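Long-range contacts in probable oxidoreductase protein (Rhizobium etli, PDB 4FB5), which is probably a nucleotide-dependent oxidoreductase of the GFO/IDH/MocA family, whose substrate is not known: residues A227-M232 and N256-L261; G173-V178 and G263-V268; F210-L215 and K375-M380. One frame throughout, in Å; residues are numbered along the deposited sequence.

Contact 1: A227-M232 and N256-L261; sequences AVITDM and NVLMRL
Ile229 and Leu258 face each other as a hydrogen-bonded pair of two antiparallel strands, whose axes run at 170° and approach to 4.7 Å. Each backbone N donates to the other's O: Ile229 N to Leu258 O and Leu258 N to Ile229 O, both 3.1 Å. At the next such pair Asn256 N reaches Asp231 O at 2.8 Å with an N-H...O angle of 167°. The non-hydrogen-bonded pair Thr230-Val257 lies between them, and Val228-Met259 beyond Ile229-Leu258.

The side chains of Ile229 and Leu258 lie alongside on one face, Ile229 CG2 resting 3.9 Å from Leu258 CB. On the other face Val257 sets CG1 anti to its backbone N (chi1 -176°), which brings that methyl to 3.9 Å from Val228 CB. Thr230 lies beside the same valine, its OG1 3.8 Å from Val257 CG2, while this hydroxyl is hydrogen-bonded to Met380 O of helix 367-385. An alanine in place of Thr230 is likely to leave Met380 O without that hydroxyl partner and to open a gap beside the Val257 methyls.

The two faces thus differ in chemistry: that of Val228, Thr230 and Met259 meets Met380, whereas that of Ile229, Leu258 and Asp231, though it touches Ser383 and Phe384 of the same helix, also reaches the second subunit, where Asp231 OD1 forms a salt bridge with Arg260 NH2 of the second subunit.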
loop_
_atom_site.group_PDB
_atom_site.type_symbol
_atom_site.label_atom_id
_atom_site.label_comp_id
_atom_site.label_asym_id
_atom_site.label_seq_id
_atom_site.Cartn_x
_atom_site.Cartn_y
_atom_site.Cartn_z
ATOM N N ALA A 227 -14.389 -31.319 1.046
ATOM C CA ALA A 227 -14.677 -31.603 -0.333
ATOM C C ALA A 227 -13.823 -30.613 -1.126
ATOM O O ALA A 227 -13.484 -29.562 -0.595
ATOM C CB ALA A 227 -16.127 -31.408 -0.598
ATOM N N VAL A 228 -13.457 -30.954 -2.364
ATOM C CA VAL A 228 -12.598 -30.135 -3.215
ATOM C C VAL A 228 -12.989 -30.315 -4.663
ATOM O O VAL A 228 -13.456 -31.377 -5.025
ATOM C CB VAL A 228 -11.069 -30.448 -3.060
ATOM C CG1 VAL A 228 -10.605 -30.257 -1.604
ATOM C CG2 VAL A 228 -10.686 -31.843 -3.587
ATOM N N ILE A 229 -12.852 -29.274 -5.484
ATOM C CA ILE A 229 -12.818 -29.489 -6.912
ATOM C C ILE A 229 -11.809 -28.536 -7.588
ATOM O O ILE A 229 -11.865 -27.314 -7.393
ATOM C CB ILE A 229 -14.155 -29.406 -7.597
ATOM C CG1 ILE A 229 -13.920 -29.590 -9.099
ATOM C CG2 ILE A 229 -14.776 -28.026 -7.407
ATOM C CD1 ILE A 229 -15.053 -30.157 -9.909
ATOM N N THR A 230 -10.960 -29.115 -8.445
ATOM C CA THR A 230 -9.751 -28.501 -8.882
ATOM C C THR A 230 -9.681 -28.236 -10.380
ATOM O O THR A 230 -10.039 -29.085 -11.162
ATOM C CB THR A 230 -8.656 -29.426 -8.495
ATOM O OG1 THR A 230 -8.727 -29.621 -7.077
ATOM C CG2 THR A 230 -7.313 -28.855 -8.854
ATOM N N ASP A 231 -9.242 -27.039 -10.765
ATOM C CA ASP A 231 -8.818 -26.750 -12.132
ATOM C C ASP A 231 -7.303 -26.568 -12.071
ATOM O O ASP A 231 -6.784 -26.020 -11.096
ATOM C CB ASP A 231 -9.501 -25.503 -12.707
ATOM C CG ASP A 231 -9.312 -25.396 -14.214
ATOM O OD1 ASP A 231 -8.749 -26.365 -14.783
ATOM O OD2 ASP A 231 -9.693 -24.376 -14.849
HETATM N N MSE A 232 -6.586 -27.079 -13.068
HETATM C CA MSE A 232 -5.107 -27.065 -13.014
HETATM C C MSE A 232 -4.534 -26.549 -14.283
HETATM O O MSE A 232 -5.113 -26.799 -15.331
HETATM C CB MSE A 232 -4.541 -28.436 -12.719
HETATM C CG MSE A 232 -4.297 -28.537 -11.285
HETATM SE SE MSE A 232 -3.771 -30.285 -10.820
HETATM C CE MSE A 232 -2.442 -29.980 -9.446
ATOM N N ASN A 256 -6.278 -24.264 -8.913
ATOM C CA ASN A 256 -7.313 -23.452 -8.337
ATOM C C ASN A 256 -8.323 -24.436 -7.796
ATOM O O ASN A 256 -8.723 -25.370 -8.472
ATOM C CB ASN A 256 -7.852 -22.580 -9.441
ATOM C CG ASN A 256 -6.763 -21.747 -10.089
ATOM O OD1 ASN A 256 -5.969 -21.100 -9.423
ATOM N ND2 ASN A 256 -6.746 -21.731 -11.377
ATOM N N VAL A 257 -8.682 -24.284 -6.545
ATOM C CA VAL A 257 -9.456 -25.296 -5.890
ATOM C C VAL A 257 -10.559 -24.592 -5.151
ATOM O O VAL A 257 -10.285 -23.661 -4.392
ATOM C CB VAL A 257 -8.585 -26.023 -4.878
ATOM C CG1 VAL A 257 -9.340 -27.176 -4.220
ATOM C CG2 VAL A 257 -7.295 -26.503 -5.533
ATOM N N LEU A 258 -11.798 -25.005 -5.391
ATOM C CA LEU A 258 -12.914 -24.632 -4.555
ATOM C C LEU A 258 -12.965 -25.642 -3.433
ATOM O O LEU A 258 -12.671 -26.810 -3.652
ATOM C CB LEU A 258 -14.140 -24.758 -5.386
ATOM C CG LEU A 258 -14.604 -23.482 -6.043
ATOM C CD1 LEU A 258 -13.492 -22.563 -6.334
ATOM C CD2 LEU A 258 -15.432 -23.766 -7.276
HETATM N N MSE A 259 -13.303 -25.244 -2.222
HETATM C CA MSE A 259 -13.341 -26.243 -1.164
HETATM C C MSE A 259 -14.429 -26.011 -0.122
HETATM O O MSE A 259 -15.203 -25.071 -0.208
HETATM C CB MSE A 259 -12.000 -26.372 -0.451
HETATM C CG MSE A 259 -10.813 -25.957 -1.268
HETATM SE SE MSE A 259 -9.085 -26.042 -0.289
HETATM C CE MSE A 259 -9.163 -24.336 0.674
ATOM N N ARG A 260 -14.467 -26.919 0.848
ATOM C CA ARG A 260 -15.288 -26.808 2.035
ATOM C C ARG A 260 -14.437 -27.325 3.169
ATOM O O ARG A 260 -13.894 -28.406 3.086
ATOM C CB ARG A 260 -16.543 -27.662 1.895
ATOM C CG ARG A 260 -17.512 -27.145 0.857
ATOM C CD ARG A 260 -18.360 -26.066 1.463
ATOM N NE ARG A 260 -19.168 -25.336 0.501
ATOM C CZ ARG A 260 -19.954 -24.320 0.835
ATOM N NH1 ARG A 260 -20.022 -23.915 2.106
ATOM N NH2 ARG A 260 -20.670 -23.710 -0.099
ATOM N N LEU A 261 -14.265 -26.547 4.213
ATOM C CA LEU A 261 -13.545 -27.068 5.338
ATOM C C LEU A 261 -14.507 -27.533 6.402
ATOM O O LEU A 261 -15.745 -27.456 6.264
ATOM C CB LEU A 261 -12.656 -26.009 5.956
ATOM C CG LEU A 261 -11.875 -25.083 5.048
ATOM C CD1 LEU A 261 -11.553 -23.783 5.780
ATOM C CD2 LEU A 261 -10.605 -25.782 4.572
#

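Contact 2: G173-V178 and G263-V268; sequences GRVNHV and GGISAV
His177 and Ser266 form one of two parallel bridges between these strands, the other joining Val178 and Ala267; the strand axes diverge by 18° and approach to 4.7 Å. Three backbone hydrogen bonds define the register. Ser266 N donates to Asn176 O at 3.2 Å, Val178 N to Ser266 O at 2.9 Å, and Val268 N to Val178 O at 2.8 Å, so the two strands donate to each other in turn.

A fourth hydrogen bond comes from a side chain. With CG anti to the backbone N (chi1 -177°), the His177 ring swings toward the neighbouring strand and its ND1 donates to Ser266 O at 3.2 Å. This donor stands above the carbonyl plane, 56° out of it, whereas Val178 N approaches nearly along the C=O axis, so one oxygen takes two donors from different directions. Across the ring, NE2 is hydrogen-bonded to Arg179 NE.

Apolar contacts flank the ladder. Ile265 CD1 meets Val175 CG1 at 3.7 Å, the two side chains crossing obliquely, and Ile265 CG2 lies 4.0 Å from Val178 CG2; all three residues also touch Phe222. On the His177 side, Val268 CG2 sits at the edge of the imidazole, 4.0 Å from His177 CE1.

On the other flank of strand 175-183, Asn176 and His177 both face Tyr287, a classic beta bulge. The bonds at ND1 and NE2 hold the imidazole at both nitrogens and would probably fix its rotation, where it packs on Asn256 of the second subunit.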
loop_
_atom_site.group_PDB
_atom_site.type_symbol
_atom_site.label_atom_id
_atom_site.label_comp_id
_atom_site.label_asym_id
_atom_site.label_seq_id
_atom_site.Cartn_x
_atom_site.Cartn_y
_atom_site.Cartn_z
ATOM N N GLY A 173 -16.655 -12.869 14.363
ATOM C CA GLY A 173 -17.927 -13.601 14.293
ATOM C C GLY A 173 -17.662 -14.981 13.716
ATOM O O GLY A 173 -16.567 -15.551 13.893
ATOM N N ARG A 174 -18.664 -15.528 13.040
ATOM C CA ARG A 174 -18.545 -16.869 12.450
ATOM C C ARG A 174 -18.003 -16.658 11.040
ATOM O O ARG A 174 -18.575 -15.863 10.273
ATOM C CB ARG A 174 -19.912 -17.608 12.412
ATOM C CG ARG A 174 -19.969 -18.908 11.522
ATOM C CD ARG A 174 -21.247 -19.825 11.725
ATOM N NE ARG A 174 -21.786 -19.680 13.087
ATOM C CZ ARG A 174 -21.530 -20.491 14.128
ATOM N NH1 ARG A 174 -20.758 -21.574 13.978
ATOM N NH2 ARG A 174 -22.069 -20.230 15.329
ATOM N N VAL A 175 -16.896 -17.339 10.736
ATOM C CA VAL A 175 -16.235 -17.291 9.443
ATOM C C VAL A 175 -17.130 -17.979 8.430
ATOM O O VAL A 175 -17.524 -19.080 8.692
ATOM C CB VAL A 175 -14.858 -17.955 9.546
ATOM C CG1 VAL A 175 -14.212 -18.098 8.195
ATOM C CG2 VAL A 175 -13.958 -17.122 10.495
ATOM N N ASN A 176 -17.499 -17.281 7.346
ATOM C CA ASN A 176 -18.330 -17.780 6.263
ATOM C C ASN A 176 -17.416 -18.208 5.090
ATOM O O ASN A 176 -17.599 -19.298 4.545
ATOM C CB ASN A 176 -19.235 -16.693 5.624
ATOM C CG ASN A 176 -19.851 -15.712 6.616
ATOM O OD1 ASN A 176 -20.561 -16.106 7.566
ATOM N ND2 ASN A 176 -19.657 -14.413 6.368
ATOM N N HIS A 177 -16.483 -17.327 4.682
ATOM C CA HIS A 177 -15.699 -17.474 3.458
ATOM C C HIS A 177 -14.199 -17.276 3.654
ATOM O O HIS A 177 -13.752 -16.432 4.431
ATOM C CB HIS A 177 -16.185 -16.446 2.478
ATOM C CG HIS A 177 -15.537 -16.517 1.140
ATOM N ND1 HIS A 177 -15.234 -17.705 0.522
ATOM C CD2 HIS A 177 -15.196 -15.541 0.265
ATOM C CE1 HIS A 177 -14.709 -17.461 -0.667
ATOM N NE2 HIS A 177 -14.683 -16.155 -0.851
ATOM N N VAL A 178 -13.400 -18.040 2.945
ATOM C CA VAL A 178 -11.958 -17.874 3.076
ATOM C C VAL A 178 -11.262 -18.016 1.747
ATOM O O VAL A 178 -11.527 -18.958 1.053
ATOM C CB VAL A 178 -11.348 -18.888 4.038
ATOM C CG1 VAL A 178 -9.828 -18.782 4.012
ATOM C CG2 VAL A 178 -11.899 -18.683 5.426
ATOM N N GLY A 263 -16.699 -27.521 9.402
ATOM C CA GLY A 263 -17.731 -26.556 9.800
ATOM C C GLY A 263 -18.544 -25.985 8.640
ATOM O O GLY A 263 -19.283 -24.979 8.824
ATOM N N GLY A 264 -18.427 -26.618 7.464
ATOM C CA GLY A 264 -18.968 -26.058 6.215
ATOM C C GLY A 264 -18.434 -24.712 5.663
ATOM O O GLY A 264 -19.053 -24.163 4.753
ATOM N N ILE A 265 -17.292 -24.207 6.166
ATOM C CA ILE A 265 -16.667 -22.985 5.628
ATOM C C ILE A 265 -16.248 -23.117 4.178
ATOM O O ILE A 265 -15.612 -24.077 3.776
ATOM C CB ILE A 265 -15.406 -22.586 6.356
ATOM C CG1 ILE A 265 -15.699 -22.064 7.744
ATOM C CG2 ILE A 265 -14.730 -21.466 5.617
ATOM C CD1 ILE A 265 -14.405 -21.811 8.498
ATOM N N SER A 266 -16.604 -22.122 3.393
ATOM C CA SER A 266 -16.380 -22.183 1.990
ATOM C C SER A 266 -15.051 -21.492 1.683
ATOM O O SER A 266 -14.808 -20.388 2.145
ATOM C CB SER A 266 -17.539 -21.510 1.312
ATOM O OG SER A 266 -17.085 -20.690 0.255
ATOM N N ALA A 267 -14.172 -22.151 0.931
ATOM C CA ALA A 267 -12.807 -21.666 0.801
ATOM C C ALA A 267 -12.335 -21.772 -0.638
ATOM O O ALA A 267 -12.743 -22.659 -1.344
ATOM C CB ALA A 267 -11.886 -22.412 1.767
ATOM N N VAL A 268 -11.560 -20.810 -1.102
ATOM C CA VAL A 268 -10.926 -20.892 -2.412
ATOM C C VAL A 268 -9.447 -20.918 -2.167
ATOM O O VAL A 268 -8.965 -20.145 -1.349
ATOM C CB VAL A 268 -11.260 -19.710 -3.297
ATOM C CG1 VAL A 268 -10.683 -19.897 -4.684
ATOM C CG2 VAL A 268 -12.763 -19.569 -3.412
#

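Contact 3: F210-L215 and K375-M380; sequences FAVHPL and KSVHAM
Val212 is the first residue of 210-215 to touch helix 375-380: its CG1 meets Val377 CG2 at 3.6 Å, and the two valines cross at an angle. With chi1 -177°, Val377 has CG2, the methyl that meets Val212, beside its backbone N.

The helix is kinked at His213 and Pro214; the proline has no N-H for the preceding turn, and its ring packs on Val180, Met182 and Leu269 of the sheet.

Leu215 carries the larger share. Both its methyls meet Met380 CE, the terminal methyl of a selenomethionine, CD2 tip to tip at 3.5 Å and CD1 at 3.8 Å; CD1 also touches Val377 CG2 and Ser376 CB. The extended Met380 chain brings its methyl across to the leucine. Ser376 presents carbon to this interface, as its OG is hydrogen-bonded to Arg372 O within its own helix. No hydrogen bond links the two segments.

The axes of the two segments approach to 10.4 Å and cross at 126°, a spacing bridged by side-chain ends. Leu215 touches Leu269 and Val225, and Met380 touches Val228, so this is a helix pair packed on one face of the mixed beta-sheet, an alpha/beta arrangement characteristic of the C-terminal part of GFO/IDH/MocA proteins.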
loop_
_atom_site.group_PDB
_atom_site.type_symbol
_atom_site.label_atom_id
_atom_site.label_comp_id
_atom_site.label_asym_id
_atom_site.label_seq_id
_atom_site.Cartn_x
_atom_site.Cartn_y
_atom_site.Cartn_z
ATOM N N PHE A 210 3.335 -26.116 -3.158
ATOM C CA PHE A 210 2.828 -24.876 -2.648
ATOM C C PHE A 210 1.555 -25.053 -1.834
ATOM O O PHE A 210 1.425 -24.413 -0.789
ATOM C CB PHE A 210 2.517 -23.922 -3.811
ATOM C CG PHE A 210 3.723 -23.111 -4.308
ATOM C CD1 PHE A 210 5.045 -23.557 -4.097
ATOM C CD2 PHE A 210 3.524 -21.908 -5.026
ATOM C CE1 PHE A 210 6.153 -22.810 -4.575
ATOM C CE2 PHE A 210 4.607 -21.158 -5.498
ATOM C CZ PHE A 210 5.930 -21.611 -5.273
ATOM N N ALA A 211 0.609 -25.882 -2.302
ATOM C CA ALA A 211 -0.737 -25.941 -1.699
ATOM C C ALA A 211 -0.735 -26.408 -0.240
ATOM O O ALA A 211 -1.633 -26.034 0.562
ATOM C CB ALA A 211 -1.686 -26.791 -2.543
ATOM N N VAL A 212 0.298 -27.174 0.112
ATOM C CA VAL A 212 0.408 -27.727 1.460
ATOM C C VAL A 212 0.590 -26.650 2.531
ATOM O O VAL A 212 0.067 -26.778 3.658
ATOM C CB VAL A 212 1.480 -28.863 1.543
ATOM C CG1 VAL A 212 1.042 -30.023 0.703
ATOM C CG2 VAL A 212 2.843 -28.407 1.036
ATOM N N HIS A 213 1.305 -25.581 2.183
ATOM C CA HIS A 213 1.412 -24.446 3.078
ATOM C C HIS A 213 0.050 -23.779 3.348
ATOM O O HIS A 213 -0.406 -23.696 4.508
ATOM C CB HIS A 213 2.413 -23.453 2.527
ATOM C CG HIS A 213 3.815 -23.939 2.585
ATOM N ND1 HIS A 213 4.431 -24.284 3.771
ATOM C CD2 HIS A 213 4.733 -24.128 1.612
ATOM C CE1 HIS A 213 5.663 -24.688 3.521
ATOM N NE2 HIS A 213 5.871 -24.601 2.218
ATOM N N PRO A 214 -0.604 -23.271 2.291
ATOM C CA PRO A 214 -1.919 -22.711 2.576
ATOM C C PRO A 214 -2.842 -23.711 3.281
ATOM O O PRO A 214 -3.576 -23.323 4.176
ATOM C CB PRO A 214 -2.451 -22.301 1.194
ATOM C CG PRO A 214 -1.394 -22.617 0.191
ATOM C CD PRO A 214 -0.122 -22.893 0.954
ATOM N N LEU A 215 -2.808 -24.995 2.919
ATOM C CA LEU A 215 -3.633 -25.940 3.681
ATOM C C LEU A 215 -3.113 -26.058 5.102
ATOM O O LEU A 215 -3.912 -26.126 6.050
ATOM C CB LEU A 215 -3.680 -27.333 3.086
ATOM C CG LEU A 215 -4.032 -27.549 1.640
ATOM C CD1 LEU A 215 -3.991 -29.034 1.464
ATOM C CD2 LEU A 215 -5.407 -26.986 1.278
ATOM N N LYS A 375 -3.496 -36.198 2.206
ATOM C CA LYS A 375 -4.737 -36.783 1.695
ATOM C C LYS A 375 -5.530 -35.761 0.854
ATOM O O LYS A 375 -5.925 -36.048 -0.298
ATOM C CB LYS A 375 -5.602 -37.327 2.837
ATOM C CG LYS A 375 -6.596 -38.365 2.369
ATOM C CD LYS A 375 -7.268 -39.063 3.499
ATOM C CE LYS A 375 -8.427 -39.857 2.892
ATOM N NZ LYS A 375 -9.676 -39.692 3.711
ATOM N N SER A 376 -5.726 -34.554 1.398
ATOM C CA SER A 376 -6.420 -33.492 0.616
ATOM C C SER A 376 -5.727 -33.136 -0.708
ATOM O O SER A 376 -6.387 -32.896 -1.692
ATOM C CB SER A 376 -6.654 -32.265 1.471
ATOM O OG SER A 376 -6.809 -32.631 2.850
ATOM N N VAL A 377 -4.393 -33.146 -0.727
ATOM C CA VAL A 377 -3.682 -32.916 -1.958
ATOM C C VAL A 377 -4.049 -33.950 -3.015
ATOM O O VAL A 377 -4.414 -33.582 -4.158
ATOM C CB VAL A 377 -2.157 -32.872 -1.767
ATOM C CG1 VAL A 377 -1.486 -32.565 -3.090
ATOM C CG2 VAL A 377 -1.781 -31.825 -0.735
ATOM N N HIS A 378 -3.985 -35.240 -2.639
ATOM C CA HIS A 378 -4.210 -36.333 -3.624
ATOM C C HIS A 378 -5.620 -36.216 -4.189
ATOM O O HIS A 378 -5.859 -36.377 -5.407
ATOM C CB HIS A 378 -3.894 -37.704 -3.026
ATOM C CG HIS A 378 -2.438 -37.908 -2.681
ATOM N ND1 HIS A 378 -1.449 -38.014 -3.638
ATOM C CD2 HIS A 378 -1.810 -38.054 -1.480
ATOM C CE1 HIS A 378 -0.273 -38.180 -3.045
ATOM N NE2 HIS A 378 -0.461 -38.205 -1.732
ATOM N N ALA A 379 -6.539 -35.850 -3.301
ATOM C CA ALA A 379 -7.942 -35.578 -3.669
ATOM C C ALA A 379 -8.087 -34.473 -4.683
ATOM O O ALA A 379 -8.854 -34.584 -5.642
ATOM C CB ALA A 379 -8.713 -35.228 -2.450
HETATM N N MSE A 380 -7.313 -33.410 -4.497
HETATM C CA MSE A 380 -7.329 -32.315 -5.458
HETATM C C MSE A 380 -6.877 -32.750 -6.845
HETATM O O MSE A 380 -7.510 -32.406 -7.824
HETATM C CB MSE A 380 -6.537 -31.131 -4.937
HETATM C CG MSE A 380 -7.165 -30.515 -3.697
HETATM SE SE MSE A 380 -5.953 -29.340 -2.637
HETATM C CE MSE A 380 -6.957 -29.261 -0.940
#

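Overall arrangement
Contacts 1 and 2 belong to one mixed sheet, with strands 175-183, 266-272, 254-261 and 225-233 as consecutive neighbours; their centres are 14 Å apart, and Met259 N lies 2.8 Å from Ala267 O, a probable hydrogen bond. Contact 3 adds helices 206-221 and 367-385, its centre 10 Å from contact 1, which it touches, and 18 Å from contact 2, which it does not. Along the chain the segments come as 173-178, 210-215, 227-232, 256-261, 263-268 and 375-380, so contacts 2 and 3 interleave and both enclose contact 1. The sheet carries the two helices on one face, while contacts 1 and 2 also touch the second subunit; no other chain reaches contact 3.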